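Local coordinates for Glyoxalase/bleomycin resistance protein/dioxygenase (Sphaerobacter thermophilus, PDB 4HC5) that is of unknown specific function but belongs to the glyoxalase/bleomycin resistance/dioxygenase (vicinal oxygen chelate) superfamily and may have dioxygenase activity, at residues V14-L28 and T61-R75. Residues are numbered along the deposited sequence; the frame is centred on the assembly and turned at random.
Sequences VHSATIIVSDQEKAL and TQVALGLPSWYEDGR
Gln-24 and Leu-65 illustrate how a helix that follows a strand can be tied back to the neighbouring strand by one amide. The glutamine chain runs extended beyond CG (chi2 -180°), which brings Gln-24 NE2 2.9 Å from Leu-65 O; the oxygen lies in the amide plane and the bond is nearly straight (167°). NE2 also donates to Arg-50 O, so both bonds fix the amide's rotation, while a water joins OE1 to Trp-70 NE1. The indole lays one face over Gly-66 CA and Leu-67 N. Alongside this polar link, strands 14-20 and 62-66 pair in parallel from Ser-16/Gln-62 to Ile-20/Gly-66. The residues of each strand face the two sides of the sheet in turn. On one side Ile-19 and Leu-65 run alongside each other in one direction, Ile-19 CD1 3.6 Å from Leu-65 CD2; Leu-65 CD1 reaches on to Ala-27 CB and Leu-28 CD2 of the helix. On the other, Ile-20 forks: CG2 lies 3.5 Å from Pro-68 CD, the two groups running in opposite directions, and CD1 touches Tyr-71 CE2 at 3.5 Å, the side chains meeting at a slant. Arg-75 CD sits over the centre of that ring, its guanidinium in a side-on salt bridge with Asp-73 through NE and NH2, NH2 also reaching Tyr-80 O of the second subunit. At the far end, Thr-61 OG1 donates to Val-14 O (2.8 Å), and the His-15 ring stands 63° from the amide plane of Gln-62, both holding one water; Gln-62 OE1 is hydrogen-bonded to Thr-53 OG1. The pair belongs to a four-stranded mixed sheet, half of the two-module VOC fold: strand 62-66 pairs antiparallel with strand 49-55, helix 24-34 packs against Ile-19 and Leu-65 through Tyr-31, and strand 13-20 pairs antiparallel with a strand of the second subunit.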
loop_
_atom_site.group_PDB
_atom_site.type_symbol
_atom_site.label_atom_id
_atom_site.label_comp_id
_atom_site.label_asym_id
_atom_site.label_seq_id
_atom_site.Cartn_x
_atom_site.Cartn_y
_atom_site.Cartn_z
ATOM N N VAL A 14 5.446 -6.006 -3.689
ATOM C CA VAL A 14 5.271 -4.805 -2.855
ATOM C C VAL A 14 5.716 -5.136 -1.423
ATOM O O VAL A 14 5.150 -6.000 -0.766
ATOM C CB VAL A 14 3.857 -4.304 -2.894
ATOM C CG1 VAL A 14 3.740 -3.086 -1.922
ATOM C CG2 VAL A 14 3.410 -3.953 -4.316
ATOM N N HIS A 15 6.770 -4.473 -0.944
ATOM C CA HIS A 15 7.236 -4.690 0.418
ATOM C C HIS A 15 6.226 -4.189 1.468
ATOM O O HIS A 15 5.914 -4.887 2.446
ATOM C CB HIS A 15 8.591 -3.993 0.644
ATOM C CG HIS A 15 9.068 -4.168 2.022
ATOM N ND1 HIS A 15 8.710 -3.317 3.045
ATOM C CD2 HIS A 15 9.806 -5.157 2.592
ATOM C CE1 HIS A 15 9.236 -3.795 4.206
ATOM N NE2 HIS A 15 9.889 -4.918 3.936
ATOM N N SER A 16 5.761 -2.974 1.247
ATOM C CA SER A 16 4.953 -2.269 2.255
ATOM C C SER A 16 4.302 -1.061 1.604
ATOM O O SER A 16 4.788 -0.513 0.653
ATOM C CB SER A 16 5.778 -1.818 3.452
ATOM O OG SER A 16 6.976 -1.176 3.107
ATOM N N ALA A 17 3.168 -0.683 2.216
ATOM C CA ALA A 17 2.516 0.623 2.007
ATOM C C ALA A 17 2.475 1.309 3.394
ATOM O O ALA A 17 2.686 0.656 4.410
ATOM C CB ALA A 17 1.114 0.412 1.468
ATOM N N THR A 18 2.267 2.590 3.390
ATOM C CA THR A 18 2.355 3.391 4.590
ATOM C C THR A 18 1.020 4.072 4.935
ATOM O O THR A 18 0.322 4.572 4.034
ATOM C CB THR A 18 3.464 4.479 4.444
ATOM O OG1 THR A 18 4.690 3.854 4.081
ATOM C CG2 THR A 18 3.715 5.304 5.720
ATOM N N ILE A 19 0.752 4.059 6.240
ATOM C CA ILE A 19 -0.370 4.911 6.745
ATOM C C ILE A 19 0.293 5.931 7.705
ATOM O O ILE A 19 1.401 5.745 8.153
ATOM C CB ILE A 19 -1.467 4.128 7.392
ATOM C CG1 ILE A 19 -0.967 3.362 8.627
ATOM C CG2 ILE A 19 -2.135 3.170 6.382
ATOM C CD1 ILE A 19 -2.065 2.758 9.527
ATOM N N ILE A 20 -0.407 6.994 7.947
ATOM C CA ILE A 20 0.031 8.067 8.858
ATOM C C ILE A 20 -0.793 7.984 10.141
ATOM O O ILE A 20 -2.008 8.067 10.104
ATOM C CB ILE A 20 -0.086 9.426 8.145
ATOM C CG1 ILE A 20 0.539 9.450 6.733
ATOM C CG2 ILE A 20 0.561 10.539 9.013
ATOM C CD1 ILE A 20 2.026 9.173 6.635
ATOM N N VAL A 21 -0.047 7.928 11.230
ATOM C CA VAL A 21 -0.596 7.837 12.567
ATOM C C VAL A 21 -0.053 8.978 13.432
ATOM O O VAL A 21 0.939 9.598 13.068
ATOM C CB VAL A 21 -0.353 6.460 13.236
ATOM C CG1 VAL A 21 -0.988 5.330 12.356
ATOM C CG2 VAL A 21 1.094 6.212 13.553
ATOM N N SER A 22 -0.697 9.228 14.576
ATOM C CA SER A 22 -0.221 10.317 15.457
ATOM C C SER A 22 0.782 9.846 16.514
ATOM O O SER A 22 1.545 10.650 17.076
ATOM C CB SER A 22 -1.388 10.979 16.124
ATOM O OG SER A 22 -2.194 10.087 16.861
ATOM N N ASP A 23 0.771 8.537 16.803
ATOM C CA ASP A 23 1.557 7.941 17.856
ATOM C C ASP A 23 1.836 6.518 17.460
ATOM O O ASP A 23 0.960 5.660 17.422
ATOM C CB ASP A 23 0.795 8.071 19.201
ATOM C CG ASP A 23 1.531 7.585 20.388
ATOM O OD1 ASP A 23 2.104 6.492 20.328
ATOM O OD2 ASP A 23 1.384 8.230 21.512
ATOM N N GLN A 24 3.105 6.270 17.243
ATOM C CA GLN A 24 3.531 4.935 16.805
ATOM C C GLN A 24 3.241 3.827 17.824
ATOM O O GLN A 24 2.851 2.700 17.421
ATOM C CB GLN A 24 4.951 4.889 16.271
ATOM C CG GLN A 24 5.226 5.755 15.072
ATOM C CD GLN A 24 6.651 5.645 14.611
ATOM O OE1 GLN A 24 7.576 6.090 15.382
ATOM N NE2 GLN A 24 6.901 5.089 13.502
ATOM N N GLU A 25 3.522 4.041 19.106
ATOM C CA GLU A 25 3.247 3.048 20.140
ATOM C C GLU A 25 1.787 2.700 20.251
ATOM O O GLU A 25 1.433 1.539 20.389
ATOM C CB GLU A 25 3.761 3.600 21.475
ATOM C CG GLU A 25 5.199 3.300 21.744
ATOM C CD GLU A 25 5.607 1.819 21.576
ATOM O OE1 GLU A 25 4.905 0.908 22.038
ATOM O OE2 GLU A 25 6.603 1.610 20.963
ATOM N N LYS A 26 0.939 3.728 20.236
ATOM C CA LYS A 26 -0.505 3.484 20.330
ATOM C C LYS A 26 -0.997 2.784 19.075
ATOM O O LYS A 26 -1.858 1.895 19.146
ATOM C CB LYS A 26 -1.279 4.767 20.529
ATOM C CG LYS A 26 -1.090 5.303 21.936
ATOM C CD LYS A 26 -1.739 6.621 22.106
ATOM C CE LYS A 26 -1.364 7.224 23.461
ATOM N NZ LYS A 26 -2.437 6.943 24.437
ATOM N N ALA A 27 -0.433 3.161 17.928
ATOM C CA ALA A 27 -0.819 2.500 16.669
ATOM C C ALA A 27 -0.430 1.035 16.669
ATOM O O ALA A 27 -1.217 0.156 16.311
ATOM C CB ALA A 27 -0.278 3.247 15.461
ATOM N N LEU A 28 0.759 0.738 17.197
ATOM C CA LEU A 28 1.177 -0.665 17.336
ATOM C C LEU A 28 0.165 -1.425 18.188
ATOM O O LEU A 28 -0.202 -2.582 17.850
ATOM C CB LEU A 28 2.560 -0.794 17.940
ATOM C CG LEU A 28 3.745 -0.673 16.995
ATOM C CD1 LEU A 28 5.045 -0.588 17.821
ATOM C CD2 LEU A 28 3.756 -1.959 16.106
ATOM N N THR A 61 3.002 -8.591 2.283
ATOM C CA THR A 61 3.084 -7.130 2.272
ATOM C C THR A 61 2.749 -6.570 3.686
ATOM O O THR A 61 1.684 -6.857 4.238
ATOM C CB THR A 61 2.253 -6.555 1.160
ATOM O OG1 THR A 61 2.680 -7.047 -0.098
ATOM C CG2 THR A 61 2.292 -5.022 1.148
ATOM N N GLN A 62 3.598 -5.689 4.144
ATOM C CA GLN A 62 3.514 -5.019 5.451
ATOM C C GLN A 62 2.842 -3.657 5.312
ATOM O O GLN A 62 2.726 -3.112 4.201
ATOM C CB GLN A 62 4.911 -4.896 6.006
ATOM C CG GLN A 62 5.648 -6.208 6.219
ATOM C CD GLN A 62 7.127 -6.049 6.549
ATOM O OE1 GLN A 62 7.583 -4.994 7.019
ATOM N NE2 GLN A 62 7.897 -7.104 6.265
ATOM N N VAL A 63 2.425 -3.103 6.436
ATOM C CA VAL A 63 1.955 -1.716 6.527
ATOM C C VAL A 63 2.905 -0.979 7.499
ATOM O O VAL A 63 3.113 -1.417 8.645
ATOM C CB VAL A 63 0.510 -1.671 7.066
ATOM C CG1 VAL A 63 0.035 -0.209 7.308
ATOM C CG2 VAL A 63 -0.435 -2.461 6.125
ATOM N N ALA A 64 3.516 0.108 6.984
ATOM C CA ALA A 64 4.380 0.961 7.770
ATOM C C ALA A 64 3.450 1.997 8.522
ATOM O O ALA A 64 2.494 2.548 7.955
ATOM C CB ALA A 64 5.386 1.687 6.876
ATOM N N LEU A 65 3.803 2.153 9.795
ATOM C CA LEU A 65 3.076 3.103 10.672
ATOM C C LEU A 65 3.921 4.355 10.764
ATOM O O LEU A 65 4.778 4.483 11.613
ATOM C CB LEU A 65 2.896 2.441 12.040
ATOM C CG LEU A 65 2.083 1.093 12.035
ATOM C CD1 LEU A 65 1.938 0.551 13.449
ATOM C CD2 LEU A 65 0.725 1.264 11.311
ATOM N N GLY A 66 3.687 5.250 9.802
ATOM C CA GLY A 66 4.458 6.475 9.641
ATOM C C GLY A 66 3.891 7.640 10.480
ATOM O O GLY A 66 2.765 7.584 10.956
ATOM N N LEU A 67 4.702 8.672 10.638
ATOM C CA LEU A 67 4.299 9.903 11.329
ATOM C C LEU A 67 4.256 11.069 10.366
ATOM O O LEU A 67 5.075 11.071 9.408
ATOM C CB LEU A 67 5.253 10.261 12.473
ATOM C CG LEU A 67 5.241 9.325 13.702
ATOM C CD1 LEU A 67 6.456 9.595 14.581
ATOM C CD2 LEU A 67 3.925 9.418 14.476
ATOM N N PRO A 68 3.443 12.107 10.636
ATOM C CA PRO A 68 3.516 13.263 9.804
ATOM C C PRO A 68 4.919 13.820 9.648
ATOM O O PRO A 68 5.326 14.342 8.587
ATOM C CB PRO A 68 2.573 14.231 10.484
ATOM C CG PRO A 68 1.577 13.362 11.153
ATOM C CD PRO A 68 2.347 12.163 11.594
ATOM N N SER A 69 5.686 13.727 10.725
ATOM C CA SER A 69 7.060 14.243 10.691
ATOM C C SER A 69 8.022 13.580 9.739
ATOM O O SER A 69 9.117 14.091 9.502
ATOM C CB SER A 69 7.647 14.228 12.049
ATOM O OG SER A 69 7.713 12.928 12.623
ATOM N N TRP A 70 7.644 12.402 9.274
ATOM C CA TRP A 70 8.432 11.729 8.228
ATOM C C TRP A 70 8.462 12.473 6.910
ATOM O O TRP A 70 9.317 12.184 6.061
ATOM C CB TRP A 70 7.895 10.325 7.892
ATOM C CG TRP A 70 8.099 9.253 8.950
ATOM C CD1 TRP A 70 8.511 9.360 10.247
ATOM C CD2 TRP A 70 7.869 7.845 8.740
ATOM N NE1 TRP A 70 8.501 8.148 10.860
ATOM C CE2 TRP A 70 8.147 7.184 9.959
ATOM C CE3 TRP A 70 7.412 7.119 7.669
ATOM C CZ2 TRP A 70 8.065 5.800 10.099
ATOM C CZ3 TRP A 70 7.343 5.712 7.812
ATOM C CH2 TRP A 70 7.675 5.083 8.994
ATOM N N TYR A 71 7.502 13.364 6.697
ATOM C CA TYR A 71 7.198 13.925 5.388
ATOM C C TYR A 71 7.289 15.445 5.321
ATOM O O TYR A 71 7.159 16.106 6.312
ATOM C CB TYR A 71 5.823 13.444 4.912
ATOM C CG TYR A 71 5.774 11.958 4.734
ATOM C CD1 TYR A 71 6.231 11.381 3.584
ATOM C CD2 TYR A 71 5.311 11.136 5.724
ATOM C CE1 TYR A 71 6.215 10.023 3.413
ATOM C CE2 TYR A 71 5.296 9.773 5.562
ATOM C CZ TYR A 71 5.760 9.229 4.405
ATOM O OH TYR A 71 5.773 7.875 4.167
ATOM N N GLU A 72 7.529 15.950 4.124
ATOM C CA GLU A 72 7.670 17.377 3.872
ATOM C C GLU A 72 6.435 17.988 3.265
ATOM O O GLU A 72 6.386 19.166 3.080
ATOM C CB GLU A 72 8.816 17.643 2.917
ATOM C CG GLU A 72 10.151 17.189 3.407
ATOM C CD GLU A 72 10.495 17.750 4.749
ATOM O OE1 GLU A 72 10.351 18.950 4.961
ATOM O OE2 GLU A 72 10.897 16.980 5.603
ATOM N N ASP A 73 5.458 17.184 2.904
ATOM C CA ASP A 73 4.286 17.689 2.237
ATOM C C ASP A 73 3.029 17.882 3.059
ATOM O O ASP A 73 2.030 18.133 2.519
ATOM C CB ASP A 73 3.964 16.881 0.979
ATOM C CG ASP A 73 3.479 15.465 1.268
ATOM O OD1 ASP A 73 3.505 15.039 2.396
ATOM O OD2 ASP A 73 3.071 14.823 0.319
ATOM N N GLY A 74 3.118 17.751 4.365
ATOM C CA GLY A 74 1.965 17.982 5.211
ATOM C C GLY A 74 0.946 16.863 5.321
ATOM O O GLY A 74 -0.065 17.067 5.840
ATOM N N ARG A 75 1.264 15.675 4.843
ATOM C CA ARG A 75 0.347 14.575 4.978
ATOM C C ARG A 75 0.134 14.235 6.443
ATOM O O ARG A 75 1.052 14.192 7.197
ATOM C CB ARG A 75 0.813 13.367 4.165
ATOM C CG ARG A 75 2.079 12.680 4.592
ATOM C CD ARG A 75 2.433 11.571 3.593
ATOM N NE ARG A 75 2.965 12.135 2.381
ATOM C CZ ARG A 75 3.315 11.426 1.317
ATOM N NH1 ARG A 75 3.187 10.114 1.326
ATOM N NH2 ARG A 75 3.805 12.018 0.254
HETATM O O HOH W 1 10.969 -7.128 5.234
HETATM O O HOH W 2 9.452 7.823 13.663
#